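PDB 3KRE: phosphoribosylaminoimidazole-succinocarboxamide synthase from Ehrlichia chaffeensis str. Arkansas, which catalyses the ATP-dependent joining of L-aspartate to the carboxylate of 5-amino-1-(5-phospho-D-ribosyl)imidazole-4-carboxylate, making SAICAR in de novo purine biosynthesis. Local coordinates for residues Val190-Val195 against Cys223-Ile228; Asn72-Phe77 against Glu252-Leu257. All blocks are in the same frame, centred on the assembly; numbering follows the deposited sequence. Where two conformers were deposited one is given.

Contact 1 (Val190-Val195 against Cys223-Ile228)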
ATOM      1  N   VAL A 190       4.413  17.893  -4.295  1.00  8.66           N
ATOM      2  CA  VAL A 190       3.883  18.491  -3.066  1.00  9.12           C
ATOM      3  C   VAL A 190       4.894  18.374  -1.937  1.00  9.15           C
ATOM      4  O   VAL A 190       4.553  18.511  -0.769  1.00 10.44           O
ATOM      5  CB  VAL A 190       2.496  17.918  -2.715  1.00  8.60           C
ATOM      6  CG1 VAL A 190       1.535  18.215  -3.837  1.00  9.56           C
ATOM      7  CG2 VAL A 190       2.606  16.400  -2.393  1.00  8.02           C
ATOM      8  N   GLY A 191       6.157  18.169  -2.284  1.00  8.85           N
ATOM      9  CA  GLY A 191       7.256  18.286  -1.322  1.00  9.18           C
ATOM     10  C   GLY A 191       7.502  17.093  -0.405  1.00  9.51           C
ATOM     11  O   GLY A 191       8.017  17.251   0.717  1.00 10.12           O
ATOM     12  N   ILE A 192       7.177  15.903  -0.915  1.00  8.71           N
ATOM     13  CA  ILE A 192       7.283  14.648  -0.195  1.00  7.23           C
ATOM     14  C   ILE A 192       8.084  13.655  -1.022  1.00  7.68           C
ATOM     15  O   ILE A 192       7.875  13.536  -2.236  1.00  6.58           O
ATOM     16  CB  ILE A 192       5.874  14.043   0.038  1.00  7.06           C
ATOM     17  CG1 ILE A 192       5.071  14.940   1.014  1.00  5.66           C
ATOM     18  CG2 ILE A 192       6.015  12.594   0.554  1.00  4.42           C
ATOM     19  CD1 ILE A 192       3.556  14.542   1.313  1.00  5.42           C
ATOM     20  N   LYS A 193       9.010  12.957  -0.362  1.00  8.29           N
ATOM     21  CA  LYS A 193       9.805  11.910  -0.995  1.00  8.25           C
ATOM     22  C   LYS A 193       9.159  10.573  -0.723  1.00  7.46           C
ATOM     23  O   LYS A 193       8.946  10.219   0.438  1.00  6.56           O
ATOM     24  CB  LYS A 193      11.229  11.892  -0.428  1.00  9.03           C
ATOM     25  CG  LYS A 193      12.159  10.839  -1.000  1.00 10.32           C
ATOM     26  CD  LYS A 193      12.239  10.909  -2.550  1.00 13.65           C
ATOM     27  CE  LYS A 193      13.158   9.817  -3.113  1.00 14.67           C
ATOM     28  NZ  LYS A 193      13.260   9.858  -4.630  1.00 14.39           N
ATOM     29  N   LEU A 194       8.869   9.824  -1.791  1.00  6.35           N
ATOM     30  CA  LEU A 194       8.380   8.464  -1.653  1.00  5.81           C
ATOM     31  C   LEU A 194       9.573   7.558  -1.454  1.00  5.11           C
ATOM     32  O   LEU A 194      10.321   7.288  -2.395  1.00  3.73           O
ATOM     33  CB  LEU A 194       7.640   8.022  -2.911  1.00  5.07           C
ATOM     34  CG  LEU A 194       7.032   6.633  -2.934  1.00  5.28           C
ATOM     35  CD1 LEU A 194       6.032   6.439  -1.778  1.00  3.28           C
ATOM     36  CD2 LEU A 194       6.329   6.391  -4.305  1.00  5.86           C
ATOM     37  N   VAL A 195       9.782   7.154  -0.211  1.00  5.02           N
ATOM     38  CA  VAL A 195      10.964   6.392   0.180  1.00  4.92           C
ATOM     39  C   VAL A 195      10.842   4.935  -0.291  1.00  4.77           C
ATOM     40  O   VAL A 195      11.725   4.378  -0.931  1.00  4.78           O
ATOM     41  CB  VAL A 195      11.153   6.518   1.718  1.00  4.79           C
ATOM     42  CG1 VAL A 195      12.195   5.522   2.259  1.00  4.03           C
ATOM     43  CG2 VAL A 195      11.488   7.985   2.102  1.00  5.67           C
ATOM     44  N   CYS A 223       3.214   3.277   2.570  1.00  6.42           N
ATOM     45  CA  CYS A 223       4.270   4.045   1.896  1.00  7.47           C
ATOM     46  C   CYS A 223       5.090   4.758   2.954  1.00  7.30           C
ATOM     47  O   CYS A 223       4.523   5.381   3.865  1.00  8.97           O
ATOM     48  CB  CYS A 223       3.705   5.133   0.969  1.00  7.20           C
ATOM     49  SG  CYS A 223       2.514   4.586  -0.231  1.00  7.13           S
ATOM     50  N   ARG A 224       6.411   4.695   2.842  1.00  6.58           N
ATOM     51  CA  ARG A 224       7.254   5.579   3.656  1.00  6.79           C
ATOM     52  C   ARG A 224       7.352   6.894   2.905  1.00  6.79           C
ATOM     53  O   ARG A 224       7.639   6.914   1.682  1.00  5.97           O
ATOM     54  CB  ARG A 224       8.645   5.026   3.894  1.00  6.16           C
ATOM     55  CG  ARG A 224       8.679   3.936   4.927  1.00  6.56           C
ATOM     56  CD  ARG A 224      10.099   3.573   5.330  1.00  4.43           C
ATOM     57  NE  ARG A 224      10.034   2.671   6.444  1.00  6.64           N
ATOM     58  CZ  ARG A 224       9.983   1.346   6.397  1.00  7.68           C
ATOM     59  NH1 ARG A 224      10.064   0.681   5.251  1.00  6.68           N
ATOM     60  NH2 ARG A 224       9.818   0.669   7.534  1.00 10.06           N
ATOM     61  N   LEU A 225       7.090   7.976   3.639  1.00  6.08           N
ATOM     62  CA  LEU A 225       6.874   9.318   3.043  1.00  5.68           C
ATOM     63  C   LEU A 225       7.619  10.305   3.895  1.00  5.95           C
ATOM     64  O   LEU A 225       7.294  10.465   5.059  1.00  5.05           O
ATOM     65  CB  LEU A 225       5.384   9.672   3.054  1.00  6.29           C
ATOM     66  CG  LEU A 225       4.485   8.789   2.206  1.00  3.95           C
ATOM     67  CD1 LEU A 225       2.951   9.067   2.460  1.00  6.65           C
ATOM     68  CD2 LEU A 225       4.807   8.820   0.681  1.00  3.21           C
ATOM     69  N   TRP A 226       8.633  10.955   3.336  1.00  4.98           N
ATOM     70  CA  TRP A 226       9.414  11.915   4.118  1.00  5.96           C
ATOM     71  C   TRP A 226       9.276  13.301   3.517  1.00  7.46           C
ATOM     72  O   TRP A 226       9.353  13.463   2.321  1.00  7.13           O
ATOM     73  CB  TRP A 226      10.908  11.578   4.125  1.00  5.98           C
ATOM     74  CG  TRP A 226      11.277  10.264   4.755  1.00  6.03           C
ATOM     75  CD1 TRP A 226      10.446   9.384   5.374  1.00  6.57           C
ATOM     76  CD2 TRP A 226      12.581   9.697   4.822  1.00  6.64           C
ATOM     77  NE1 TRP A 226      11.140   8.298   5.820  1.00  6.80           N
ATOM     78  CE2 TRP A 226      12.461   8.457   5.486  1.00  7.31           C
ATOM     79  CE3 TRP A 226      13.845  10.102   4.364  1.00  9.86           C
ATOM     80  CZ2 TRP A 226      13.549   7.615   5.706  1.00 10.51           C
ATOM     81  CZ3 TRP A 226      14.939   9.266   4.604  1.00 11.54           C
ATOM     82  CH2 TRP A 226      14.776   8.030   5.258  1.00 10.32           C
ATOM     83  N   ASP A 227       9.103  14.304   4.361  1.00  9.45           N
ATOM     84  CA  ASP A 227       9.133  15.669   3.932  1.00 11.53           C
ATOM     85  C   ASP A 227      10.521  15.953   3.339  1.00 13.07           C
ATOM     86  O   ASP A 227      11.564  15.615   3.923  1.00 14.02           O
ATOM     87  CB  ASP A 227       8.840  16.591   5.119  1.00 12.90           C
ATOM     88  CG  ASP A 227       8.886  18.047   4.718  1.00 13.93           C
ATOM     89  OD1 ASP A 227       7.980  18.426   3.981  1.00 14.27           O
ATOM     90  OD2 ASP A 227       9.858  18.743   5.074  1.00 16.28           O
ATOM     91  N   ILE A 228      10.559  16.541   2.151  1.00 14.25           N
ATOM     92  CA  ILE A 228      11.846  16.685   1.434  1.00 15.84           C
ATOM     93  C   ILE A 228      12.832  17.643   2.146  1.00 17.44           C
ATOM     94  O   ILE A 228      14.039  17.355   2.272  1.00 19.17           O
ATOM     95  CB  ILE A 228      11.604  17.108  -0.042  1.00 15.90           C
ATOM     96  CG1 ILE A 228      11.201  15.868  -0.845  1.00 16.85           C
ATOM     97  CG2 ILE A 228      12.849  17.769  -0.655  1.00 15.56           C
ATOM     98  CD1 ILE A 228      10.677  16.153  -2.259  1.00 18.13           C
TER
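Lys193 N donates to Trp226 O over 2.8 Å along an almost straight line, and the return bond from Trp226 N to Lys193 O completes a hydrogen-bonded pair of two antiparallel strands. Residues 192-195 and 223-227 here form part of the large antiparallel sheet of the SAICAR synthetase fold. Both donors of this pair lie in the plane of the carbonyl they address. Toward the ends of the pairing the fit changes: Val195 N reaches Arg224 O from 35° out of the carbonyl plane, and Ile228 N likewise sits above the carbonyl plane of Gly191, 3.0 Å from Gly191 O. Gly191, with its positive phi, is the C-prime residue of the Schellman motif ending helix 166-189, so the chain passes from helix cap to strand within one residue while its carbonyl already bonds the partner.

One face of the pairing carries Ile192, Leu194, Leu225 and Asp227. Leu194 swings its CG anti to the backbone N (chi1 -179°), which brings CD1 to 3.6 Å from CD2 of Leu225 and also against CB of Cys223; Leu183 of helix 166-189 and Val253 of helix 246-257 help to cover this apolar layer. The carboxylate of Asp227 instead turns to the hydroxyls of Ser229 and Thr230. Lys193 and Trp226 take the other face. At the Val195 end, Arg224 runs out extended to salt bridges with Asp196 and Asp237, its CB 3.6 Å from Val195 CB. Beside it Val195 makes a CH-pi contact with the indole: CG2, placed beside the backbone N, stands over the five-membered ring of Trp226, 3.4 Å from its centroid and 10° off the ring normal.

Contact 2 (Asn72-Phe77 against Glu252-Leu257). With EDO (1,2-ethanediol), chain H.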
ATOM      1  N   ASN A  72      -8.404   6.239   4.015  1.00  5.21           N
ATOM      2  CA  ASN A  72      -9.461   6.104   3.031  1.00  5.73           C
ATOM      3  C   ASN A  72      -9.385   7.205   1.963  1.00  5.15           C
ATOM      4  O   ASN A  72      -9.373   6.936   0.750  1.00  5.62           O
ATOM      5  CB  ASN A  72     -10.817   6.117   3.736  1.00  5.45           C
ATOM      6  CG  ASN A  72     -11.963   5.962   2.789  1.00  7.36           C
ATOM      7  OD1 ASN A  72     -11.939   5.077   1.900  1.00  5.12           O
ATOM      8  ND2 ASN A  72     -12.981   6.804   2.951  1.00  7.30           N
ATOM      9  N   TYR A  73      -9.328   8.449   2.418  1.00  6.25           N
ATOM     10  CA  TYR A  73      -9.215   9.590   1.502  1.00  6.07           C
ATOM     11  C   TYR A  73      -7.925   9.578   0.682  1.00  5.62           C
ATOM     12  O   TYR A  73      -7.960   9.786  -0.527  1.00  6.40           O
ATOM     13  CB  TYR A  73      -9.338  10.906   2.233  1.00  6.60           C
ATOM     14  CG  TYR A  73     -10.717  11.179   2.804  1.00  6.87           C
ATOM     15  CD1 TYR A  73     -11.863  10.834   2.078  1.00 12.62           C
ATOM     16  CD2 TYR A  73     -10.872  11.864   3.991  1.00 10.67           C
ATOM     17  CE1 TYR A  73     -13.110  11.116   2.548  1.00 13.89           C
ATOM     18  CE2 TYR A  73     -12.133  12.159   4.486  1.00 11.31           C
ATOM     19  CZ  TYR A  73     -13.255  11.764   3.750  1.00 15.09           C
ATOM     20  OH  TYR A  73     -14.550  12.048   4.163  1.00 14.87           O
ATOM     21  N   ILE A  74      -6.796   9.318   1.323  1.00  4.78           N
ATOM     22  CA  ILE A  74      -5.523   9.273   0.613  1.00  5.16           C
ATOM     23  C   ILE A  74      -5.506   8.131  -0.406  1.00  5.45           C
ATOM     24  O   ILE A  74      -5.109   8.328  -1.560  1.00  6.30           O
ATOM     25  CB  ILE A  74      -4.308   9.134   1.588  1.00  4.46           C
ATOM     26  CG1 ILE A  74      -4.176  10.403   2.382  1.00  4.89           C
ATOM     27  CG2 ILE A  74      -3.012   8.847   0.814  1.00  5.87           C
ATOM     28  CD1 ILE A  74      -3.274  10.289   3.686  1.00  3.20           C
ATOM     29  N   SER A  75      -5.945   6.957  -0.003  1.00  6.18           N
ATOM     30  CA  SER A  75      -5.928   5.802  -0.925  1.00  7.59           C
ATOM     31  C   SER A  75      -6.859   5.968  -2.130  1.00  7.20           C
ATOM     32  O   SER A  75      -6.460   5.719  -3.287  1.00  6.71           O
ATOM     33  CB  SER A  75      -6.241   4.513  -0.156  1.00  8.20           C
ATOM     34  OG  SER A  75      -5.947   3.390  -0.955  1.00  6.66           O
ATOM     35  N   SER A  76      -8.104   6.382  -1.875  1.00  6.56           N
ATOM     36  CA  SER A  76      -9.028   6.660  -2.961  0.50  6.02           C
ATOM     37  C   SER A  76      -8.430   7.710  -3.915  1.00  6.08           C
ATOM     38  O   SER A  76      -8.501   7.531  -5.128  1.00  5.22           O
ATOM     39  CB  SER A  76     -10.394   7.090  -2.414  0.50  6.33           C
ATOM     40  OG  SER A  76     -10.295   8.226  -1.577  0.50  4.03           O
ATOM     41  N   PHE A  77      -7.825   8.771  -3.357  1.00  5.48           N
ATOM     42  CA  PHE A  77      -7.196   9.804  -4.148  1.00  5.23           C
ATOM     43  C   PHE A  77      -6.097   9.250  -5.036  1.00  5.70           C
ATOM     44  O   PHE A  77      -6.050   9.542  -6.234  1.00  6.20           O
ATOM     45  CB  PHE A  77      -6.647  10.928  -3.235  1.00  5.22           C
ATOM     46  CG  PHE A  77      -5.996  12.043  -3.972  1.00  6.53           C
ATOM     47  CD1 PHE A  77      -6.753  13.103  -4.478  1.00 10.19           C
ATOM     48  CD2 PHE A  77      -4.630  12.036  -4.180  1.00  6.12           C
ATOM     49  CE1 PHE A  77      -6.148  14.134  -5.149  1.00 10.55           C
ATOM     50  CE2 PHE A  77      -4.029  13.035  -4.864  1.00  9.35           C
ATOM     51  CZ  PHE A  77      -4.778  14.093  -5.350  1.00 11.65           C
ATOM     52  N   GLU A 252      -0.924  15.778   7.357  1.00  7.10           N
ATOM     53  CA  GLU A 252      -0.064  16.533   6.442  1.00  6.61           C
ATOM     54  C   GLU A 252      -0.058  15.941   5.025  1.00  6.91           C
ATOM     55  O   GLU A 252      -0.131  16.682   4.021  1.00  5.54           O
ATOM     56  CB  GLU A 252       1.358  16.622   7.021  1.00  7.34           C
ATOM     57  CG  GLU A 252       2.402  17.339   6.149  1.00  8.55           C
ATOM     58  CD  GLU A 252       3.711  17.708   6.881  1.00 11.61           C
ATOM     59  OE1 GLU A 252       3.722  17.786   8.140  1.00 15.20           O
ATOM     60  OE2 GLU A 252       4.718  17.975   6.187  1.00 10.12           O
ATOM     61  N   VAL A 253       0.034  14.613   4.925  1.00  6.16           N
ATOM     62  CA  VAL A 253       0.023  13.968   3.616  1.00  6.56           C
ATOM     63  C   VAL A 253      -1.331  14.291   2.942  1.00  6.23           C
ATOM     64  O   VAL A 253      -1.380  14.711   1.764  1.00  5.44           O
ATOM     65  CB  VAL A 253       0.218  12.444   3.708  1.00  6.99           C
ATOM     66  CG1 VAL A 253       0.034  11.763   2.300  1.00  4.40           C
ATOM     67  CG2 VAL A 253       1.584  12.120   4.325  1.00  5.53           C
ATOM     68  N   ALA A 254      -2.421  14.120   3.684  1.00  6.15           N
ATOM     69  CA  ALA A 254      -3.742  14.414   3.114  1.00  5.32           C
ATOM     70  C   ALA A 254      -3.892  15.859   2.658  1.00  5.03           C
ATOM     71  O   ALA A 254      -4.451  16.141   1.582  1.00  5.12           O
ATOM     72  CB  ALA A 254      -4.847  14.057   4.076  1.00  5.04           C
ATOM     73  N   HIS A 255      -3.408  16.777   3.471  1.00  4.90           N
ATOM     74  CA  HIS A 255      -3.501  18.175   3.117  1.00  4.94           C
ATOM     75  C   HIS A 255      -2.718  18.527   1.898  1.00  5.65           C
ATOM     76  O   HIS A 255      -3.214  19.237   1.031  1.00  7.33           O
ATOM     77  CB  HIS A 255      -3.055  19.052   4.268  1.00  5.06           C
ATOM     78  CG  HIS A 255      -4.016  19.076   5.402  1.00  6.13           C
ATOM     79  ND1 HIS A 255      -3.687  19.564   6.645  1.00  6.56           N
ATOM     80  CD2 HIS A 255      -5.312  18.687   5.476  1.00  9.07           C
ATOM     81  CE1 HIS A 255      -4.735  19.460   7.443  1.00  8.92           C
ATOM     82  NE2 HIS A 255      -5.739  18.944   6.752  1.00  9.13           N
ATOM     83  N   LYS A 256      -1.462  18.082   1.850  1.00  6.69           N
ATOM     84  CA  LYS A 256      -0.584  18.362   0.700  1.00  6.51           C
ATOM     85  C   LYS A 256      -1.094  17.740  -0.589  1.00  6.21           C
ATOM     86  O   LYS A 256      -0.955  18.335  -1.662  1.00  5.10           O
ATOM     87  CB  LYS A 256       0.821  17.867   0.996  1.00  6.23           C
ATOM     88  CG  LYS A 256       1.504  18.764   2.003  1.00  9.28           C
ATOM     89  CD  LYS A 256       2.943  18.365   2.193  1.00 12.83           C
ATOM     90  CE  LYS A 256       3.798  19.605   2.398  1.00 16.22           C
ATOM     91  NZ  LYS A 256       5.056  19.410   1.723  1.00 15.51           N
ATOM     92  N   LEU A 257      -1.727  16.568  -0.494  1.00  6.00           N
ATOM     93  CA  LEU A 257      -2.356  15.953  -1.639  1.00  6.44           C
ATOM     94  C   LEU A 257      -3.702  16.592  -2.056  1.00  7.93           C
ATOM     95  O   LEU A 257      -4.168  16.362  -3.196  1.00  7.59           O
ATOM     96  CB  LEU A 257      -2.569  14.459  -1.385  1.00  6.12           C
ATOM     97  CG  LEU A 257      -1.307  13.602  -1.374  1.00  5.87           C
ATOM     98  CD1 LEU A 257      -1.681  12.154  -1.079  1.00  4.95           C
ATOM     99  CD2 LEU A 257      -0.590  13.642  -2.711  1.00  6.65           C
TER
HETATM  100  C1  EDO H 304       4.354  15.595  10.528  1.00 21.52           C
HETATM  101  O1  EDO H 304       5.120  16.803  10.399  1.00 21.25           O
HETATM  102  C2  EDO H 304       4.094  15.174  11.973  1.00 20.25           C
HETATM  103  O2  EDO H 304       3.705  16.324  12.746  1.00 20.41           O
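Two helices of the SAICAR synthetase fold, 67-84 and 246-257, pack side by side here through apolar side chains, their short segments 72-77 and 252-257 inclined at 41° with the axes 9.9 Å apart at the closest. Ile74 touches Val253, Ala254 and Leu257, and uses every branch beyond CB. Its CG1 lies beside the backbone N (chi1 -68°), and the nearly extended second torsion carries CD1 onward to the neighbouring helix, where it comes 3.9 Å from CG1 of Val253 and touches the backbone of Ala254 as well. The small methyl of Ala254 is consistent with the close approach of the backbones, the CA atoms of Ile74 and Ala254 being 6.0 Å apart. The other branch, CG2 of Ile74, meets CD1 of Leu257 at 4.0 Å, and the two side chains cross at about a right angle.

One turn further along, Phe77 has CG anti to its N (chi1 -179°), which sends the ring across to Leu257. CE2 of Phe77 rests 4.0 Å from CB of Leu257, while CZ of Phe77 comes within 3.2 Å of O of Leu257, which approaches the ring obliquely. At the far end of the second segment, Glu252 OE1 accepts a hydrogen bond from O1 of a 1,2-ethanediol, probably from the crystallisation liquor, which also bonds Lys232 and Asn245.

Around this pair, Phe187 and Leu186 of helix 166-189 pack on Leu257, and Phe187 also touches Val253, whose side chain reaches Leu225 of strand 223-227; helix 67-84 in turn lays Tyr73 and Ser76 against Leu94 of strand 91-94.

Overall arrangement
From the N terminus the chain runs through five strands before helix 67-84, whose residues 72-77 await a partner 175 residues later. Within that span, helix 166-189 ends and the chain enters strand 192-204; residues 190-195 then pair with 223-228, so contact 1 closes a short loop of 27 intervening residues without helix, ten of them in strands. Helix 246-257 follows, and contact 2 closes the long loop around the whole of contact 1. The centres of the contacts lie about 13 Å apart, and the contacts touch through Lys256, whose NZ probably bonds the carbonyl oxygen of Val190. Helix 246-257 thus joins the strand pair to helix 67-84, the first helix of the chain.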